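Local coordinates for Serine/threonine/tyrosine-interacting protein (Homo sapiens, PDB 2R0B) that acts as a catalytically inactive phosphatase that holds ERK1/ERK2 in the nucleus and binds the F-box of FBXW7, keeping it out of the SCF ubiquitin ligase, at residues P11-G16 against A106-Y111; A110-T115 against A125-R130. All coordinates share one frame; numbering follows the deposited sequence.

Interaction 1. Residues P11-G16 against A106-Y111; sequences PGLFLG and AFVIAY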
loop_
_atom_site.group_PDB
_atom_site.type_symbol
_atom_site.label_atom_id
_atom_site.label_comp_id
_atom_site.label_asym_id
_atom_site.label_seq_id
_atom_site.Cartn_x
_atom_site.Cartn_y
_atom_site.Cartn_z
ATOM N N PRO A 11 7.194 11.088 -1.834
ATOM C CA PRO A 11 8.138 11.204 -0.720
ATOM C C PRO A 11 7.722 10.445 0.546
ATOM O O PRO A 11 6.696 10.754 1.164
ATOM C CB PRO A 11 8.213 12.700 -0.493
ATOM C CG PRO A 11 7.913 13.293 -1.813
ATOM C CD PRO A 11 6.866 12.400 -2.433
ATOM N N GLY A 12 8.524 9.447 0.927
ATOM C CA GLY A 12 8.248 8.705 2.149
ATOM C C GLY A 12 7.238 7.563 2.045
ATOM O O GLY A 12 6.943 6.917 3.056
ATOM N N LEU A 13 6.730 7.286 0.854
ATOM C CA LEU A 13 5.736 6.198 0.692
ATOM C C LEU A 13 6.222 5.257 -0.386
ATOM O O LEU A 13 6.380 5.663 -1.531
ATOM C CB LEU A 13 4.354 6.756 0.337
ATOM C CG LEU A 13 3.226 5.762 0.067
ATOM C CD1 LEU A 13 2.901 4.976 1.327
ATOM C CD2 LEU A 13 1.970 6.454 -0.480
ATOM N N PHE A 14 6.463 4.006 -0.005
ATOM C CA PHE A 14 7.029 3.000 -0.875
ATOM C C PHE A 14 6.003 1.900 -1.121
ATOM O O PHE A 14 5.150 1.635 -0.263
ATOM C CB PHE A 14 8.266 2.353 -0.224
ATOM C CG PHE A 14 9.413 3.303 0.019
ATOM C CD1 PHE A 14 10.567 3.212 -0.761
ATOM C CD2 PHE A 14 9.363 4.251 1.038
ATOM C CE1 PHE A 14 11.653 4.059 -0.532
ATOM C CE2 PHE A 14 10.460 5.116 1.273
ATOM C CZ PHE A 14 11.590 5.021 0.466
ATOM N N LEU A 15 6.110 1.256 -2.283
ATOM C CA LEU A 15 5.179 0.196 -2.687
ATOM C C LEU A 15 5.978 -0.984 -3.190
ATOM O O LEU A 15 6.875 -0.823 -4.017
ATOM C CB LEU A 15 4.254 0.707 -3.802
ATOM C CG LEU A 15 3.331 -0.299 -4.521
ATOM C CD1 LEU A 15 2.304 -0.957 -3.606
ATOM C CD2 LEU A 15 2.644 0.331 -5.743
ATOM N N GLY A 16 5.648 -2.187 -2.716
ATOM C CA GLY A 16 6.482 -3.346 -3.053
ATOM C C GLY A 16 5.711 -4.651 -2.972
ATOM O O GLY A 16 4.580 -4.659 -2.519
ATOM N N ALA A 106 -3.786 -0.549 -5.002
ATOM C CA ALA A 106 -5.036 0.181 -4.762
ATOM C C ALA A 106 -4.963 1.054 -3.495
ATOM O O ALA A 106 -5.438 2.196 -3.480
ATOM C CB ALA A 106 -6.236 -0.774 -4.697
ATOM N N PHE A 107 -4.381 0.523 -2.419
ATOM C CA PHE A 107 -4.232 1.290 -1.193
ATOM C C PHE A 107 -3.318 2.522 -1.370
ATOM O O PHE A 107 -3.590 3.580 -0.793
ATOM C CB PHE A 107 -3.786 0.380 -0.029
ATOM C CG PHE A 107 -4.934 -0.338 0.614
ATOM C CD1 PHE A 107 -5.747 0.325 1.536
ATOM C CD2 PHE A 107 -5.274 -1.638 0.216
ATOM C CE1 PHE A 107 -6.844 -0.329 2.103
ATOM C CE2 PHE A 107 -6.374 -2.286 0.763
ATOM C CZ PHE A 107 -7.156 -1.631 1.716
ATOM N N VAL A 108 -2.289 2.401 -2.217
ATOM C CA VAL A 108 -1.383 3.550 -2.433
ATOM C C VAL A 108 -2.109 4.597 -3.279
ATOM O O VAL A 108 -1.973 5.824 -3.055
ATOM C CB VAL A 108 -0.040 3.093 -3.054
ATOM C CG1 VAL A 108 0.712 4.266 -3.667
ATOM C CG2 VAL A 108 0.841 2.371 -1.982
ATOM N N ILE A 109 -2.910 4.113 -4.229
ATOM C CA ILE A 109 -3.701 5.009 -5.096
ATOM C C ILE A 109 -4.742 5.771 -4.284
ATOM O O ILE A 109 -4.974 6.948 -4.524
ATOM C CB ILE A 109 -4.298 4.264 -6.327
ATOM C CG1 ILE A 109 -3.141 3.924 -7.305
ATOM C CG2 ILE A 109 -5.433 5.108 -7.008
ATOM C CD1 ILE A 109 -3.387 2.773 -8.311
ATOM N N ALA A 110 -5.379 5.108 -3.324
ATOM C CA ALA A 110 -6.390 5.786 -2.524
ATOM C C ALA A 110 -5.771 6.956 -1.762
ATOM O O ALA A 110 -6.342 8.044 -1.714
ATOM C CB ALA A 110 -7.031 4.808 -1.548
ATOM N N TYR A 111 -4.588 6.710 -1.194
ATOM C CA TYR A 111 -3.870 7.722 -0.445
ATOM C C TYR A 111 -3.554 8.894 -1.371
ATOM O O TYR A 111 -3.745 10.051 -0.992
ATOM C CB TYR A 111 -2.593 7.149 0.209
ATOM C CG TYR A 111 -1.839 8.220 0.953
ATOM C CD1 TYR A 111 -2.224 8.615 2.243
ATOM C CD2 TYR A 111 -0.813 8.918 0.325
ATOM C CE1 TYR A 111 -1.551 9.640 2.911
ATOM C CE2 TYR A 111 -0.143 9.948 0.976
ATOM C CZ TYR A 111 -0.508 10.294 2.259
ATOM O OH TYR A 111 0.166 11.338 2.840
#
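Val108 divides its two methyls between two leucines of the edge-proximal strand 13-16, giving CG1 to Leu13 and CG2 to Leu15. It has the most surface buried by the contact, with Leu13 next. The branching of valine explains the division: with CG1 anti to the backbone N (chi1 163°), the second methyl falls beside that nitrogen and faces the next leucine along the strand. Leu13 brings only its CD2 branch, which lies 4.1 Å from Val108 CG1 as the two side chains run past each other in opposite senses. The same methyl continues to Tyr111, one helical turn on, and meets the ring obliquely, Leu13 CD2 to Tyr111 CD2 measuring 3.8 Å. Leu15 comes in at a slant, with its CD1 at 4.0 Å from Val108 CG2. No hydrogen bond spans the segments; the seam is wholly apolar and buried, and strand 13-16 runs nearly antiparallel to the helical segment 106-111 (157°), the axes of these short segments coming to 9.7 Å. Alternation along the strand sends Phe14 away from the helix, where it meets His32. Strand 13-16 lies between 7-10, antiparallel to it, and the parallel 93-96, whose Val95 also touches Leu13 and Val108. Tyr111 leans further onto Ile83 and Leu87 of helix 76-88, while Leu15 reaches Val127 of helix 120-130.

Interaction 2. Residues A110-T115 against A125-R130; sequences AYIMET and AYVQER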
loop_
_atom_site.group_PDB
_atom_site.type_symbol
_atom_site.label_atom_id
_atom_site.label_comp_id
_atom_site.label_asym_id
_atom_site.label_seq_id
_atom_site.Cartn_x
_atom_site.Cartn_y
_atom_site.Cartn_z
ATOM N N ALA A 110 -5.379 5.108 -3.324
ATOM C CA ALA A 110 -6.390 5.786 -2.524
ATOM C C ALA A 110 -5.771 6.956 -1.762
ATOM O O ALA A 110 -6.342 8.044 -1.714
ATOM C CB ALA A 110 -7.031 4.808 -1.548
ATOM N N TYR A 111 -4.588 6.710 -1.194
ATOM C CA TYR A 111 -3.870 7.722 -0.445
ATOM C C TYR A 111 -3.554 8.894 -1.371
ATOM O O TYR A 111 -3.745 10.051 -0.992
ATOM C CB TYR A 111 -2.593 7.149 0.209
ATOM C CG TYR A 111 -1.839 8.220 0.953
ATOM C CD1 TYR A 111 -2.224 8.615 2.243
ATOM C CD2 TYR A 111 -0.813 8.918 0.325
ATOM C CE1 TYR A 111 -1.551 9.640 2.911
ATOM C CE2 TYR A 111 -0.143 9.948 0.976
ATOM C CZ TYR A 111 -0.508 10.294 2.259
ATOM O OH TYR A 111 0.166 11.338 2.840
ATOM N N ILE A 112 -3.103 8.586 -2.586
ATOM C CA ILE A 112 -2.686 9.646 -3.536
ATOM C C ILE A 112 -3.868 10.471 -4.027
ATOM O O ILE A 112 -3.803 11.713 -4.073
ATOM C CB ILE A 112 -1.930 9.062 -4.741
ATOM C CG1 ILE A 112 -0.576 8.559 -4.294
ATOM C CG2 ILE A 112 -1.804 10.140 -5.890
ATOM C CD1 ILE A 112 0.112 7.658 -5.311
ATOM N N MET A 113 -4.973 9.794 -4.341
ATOM C CA MET A 113 -6.189 10.488 -4.772
ATOM C C MET A 113 -6.681 11.520 -3.754
ATOM O O MET A 113 -6.915 12.700 -4.093
ATOM C CB MET A 113 -7.306 9.469 -5.080
ATOM C CG MET A 113 -7.045 8.631 -6.343
ATOM S SD MET A 113 -8.286 7.334 -6.602
ATOM C CE MET A 113 -9.797 8.337 -6.702
ATOM N N GLU A 114 -6.830 11.085 -2.504
ATOM C CA GLU A 114 -7.340 11.962 -1.474
ATOM C C GLU A 114 -6.382 13.084 -1.093
ATOM O O GLU A 114 -6.800 14.234 -0.913
ATOM C CB GLU A 114 -7.713 11.162 -0.237
ATOM C CG GLU A 114 -8.458 12.011 0.748
ATOM C CD GLU A 114 -9.163 11.224 1.806
ATOM O OE1 GLU A 114 -8.886 10.002 1.975
ATOM O OE2 GLU A 114 -10.006 11.856 2.481
ATOM N N THR A 115 -5.106 12.740 -0.942
ATOM C CA THR A 115 -4.105 13.677 -0.420
ATOM C C THR A 115 -3.704 14.717 -1.463
ATOM O O THR A 115 -3.564 15.919 -1.149
ATOM C CB THR A 115 -2.889 12.893 0.112
ATOM O OG1 THR A 115 -3.342 11.963 1.106
ATOM C CG2 THR A 115 -1.836 13.833 0.765
ATOM N N ALA A 125 -1.988 6.447 -13.424
ATOM C CA ALA A 125 -0.870 6.728 -14.340
ATOM C C ALA A 125 0.426 7.135 -13.615
ATOM O O ALA A 125 1.534 6.735 -13.998
ATOM C CB ALA A 125 -1.295 7.791 -15.374
ATOM N N TYR A 126 0.277 7.924 -12.560
ATOM C CA TYR A 126 1.401 8.423 -11.785
ATOM C C TYR A 126 2.128 7.238 -11.147
ATOM O O TYR A 126 3.363 7.139 -11.170
ATOM C CB TYR A 126 0.898 9.422 -10.720
ATOM C CG TYR A 126 1.988 9.828 -9.796
ATOM C CD1 TYR A 126 2.721 10.985 -10.034
ATOM C CD2 TYR A 126 2.337 9.029 -8.695
ATOM C CE1 TYR A 126 3.751 11.354 -9.191
ATOM C CE2 TYR A 126 3.376 9.385 -7.846
ATOM C CZ TYR A 126 4.074 10.539 -8.091
ATOM O OH TYR A 126 5.115 10.886 -7.262
ATOM N N VAL A 127 1.356 6.324 -10.575
ATOM C CA VAL A 127 1.967 5.184 -9.893
ATOM C C VAL A 127 2.564 4.200 -10.893
ATOM O O VAL A 127 3.646 3.679 -10.667
ATOM C CB VAL A 127 0.988 4.489 -8.910
ATOM C CG1 VAL A 127 1.625 3.232 -8.265
ATOM C CG2 VAL A 127 0.556 5.446 -7.867
ATOM N N GLN A 128 1.871 3.977 -12.009
ATOM C CA GLN A 128 2.344 3.078 -13.060
ATOM C C GLN A 128 3.713 3.523 -13.609
ATOM O O GLN A 128 4.569 2.694 -13.962
ATOM C CB GLN A 128 1.300 3.052 -14.177
ATOM C CG GLN A 128 1.505 2.006 -15.248
ATOM C CD GLN A 128 0.440 2.114 -16.338
ATOM O OE1 GLN A 128 0.166 3.207 -16.865
ATOM N NE2 GLN A 128 -0.163 0.988 -16.682
ATOM N N GLU A 129 3.943 4.833 -13.654
ATOM C CA GLU A 129 5.219 5.341 -14.158
ATOM C C GLU A 129 6.378 4.922 -13.235
ATOM O O GLU A 129 7.516 4.720 -13.703
ATOM C CB GLU A 129 5.168 6.866 -14.355
ATOM C CG GLU A 129 4.209 7.293 -15.474
ATOM C CD GLU A 129 4.849 7.425 -16.856
ATOM O OE1 GLU A 129 5.826 6.688 -17.167
ATOM O OE2 GLU A 129 4.350 8.275 -17.638
ATOM N N ARG A 130 6.077 4.751 -11.948
ATOM C CA ARG A 130 7.082 4.363 -10.945
ATOM C C ARG A 130 7.184 2.847 -10.753
ATOM O O ARG A 130 8.274 2.318 -10.532
ATOM C CB ARG A 130 6.753 4.994 -9.597
ATOM C CG ARG A 130 7.258 6.415 -9.406
ATOM C CD ARG A 130 6.113 7.395 -9.332
ATOM N NE ARG A 130 6.574 8.766 -9.548
ATOM C CZ ARG A 130 6.148 9.570 -10.521
ATOM N NH1 ARG A 130 6.640 10.792 -10.605
ATOM N NH2 ARG A 130 5.225 9.176 -11.397
#
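Ile112 extends its longer branch from helix 103-116 toward Val127 and Tyr126 of helix 120-130, a small contact resting on a single methyl. The chain starts at CB, which makes no close approach to the second helix, and Ile112 CG2 comes no nearer than 5.1 Å, to Tyr126 CD2. From CB the route continues through CG1, set anti to the carbonyl carbon by chi1 of -70°; the next torsion is extended (chi2 166°) and carries the terminal carbon outward. CG1 is still 4.9 Å from Val127 CG2, so the touching is done by the tip. There Ile112 CD1 lies 3.4 Å from Val127 CG2, tighter than usual for two methyls, and 4.3 Å from Tyr126 CD2, reaching that ring obliquely. The Tyr126 ring has its own partner within the helix: Arg130 NH2 sits over the ring centre, 3.3 Å above the plane, and donates a hydrogen bond of 2.8 Å to Tyr126 O. Tyr126 OH is hydrogen-bonded to the carbonyl O of Ile9, tying helix 120-130 to strand 7-10, and Ile9 also packs against both Ile112 and Val127. Two successive helices joined by a short turn and touching through the tip of one isoleucine form a helical hairpin, here among the C-terminal helices of the dual-specificity phosphatase fold.

Both interactions draw on helix 103-116, on overlapping segments that share Ala110 and Tyr111, and their centres lie about 7 Å apart. Interaction 1 sets that helix on the sheet; interaction 2 sets helix 120-130 beside it. They merge at Val127, whose CG1 is 4.0 Å from Leu15 CD2 and whose CG2 is 4.0 Å from Ile109 CG1, so strand and both helices share one hydrophobic core. The principle illustrated is that a phosphatase scaffold can persist without catalysis: the loop between strand 93-96 and helix 103-116, which neither contact includes, corresponds to the phosphate-binding loop of active relatives but lacks their nucleophilic cysteine.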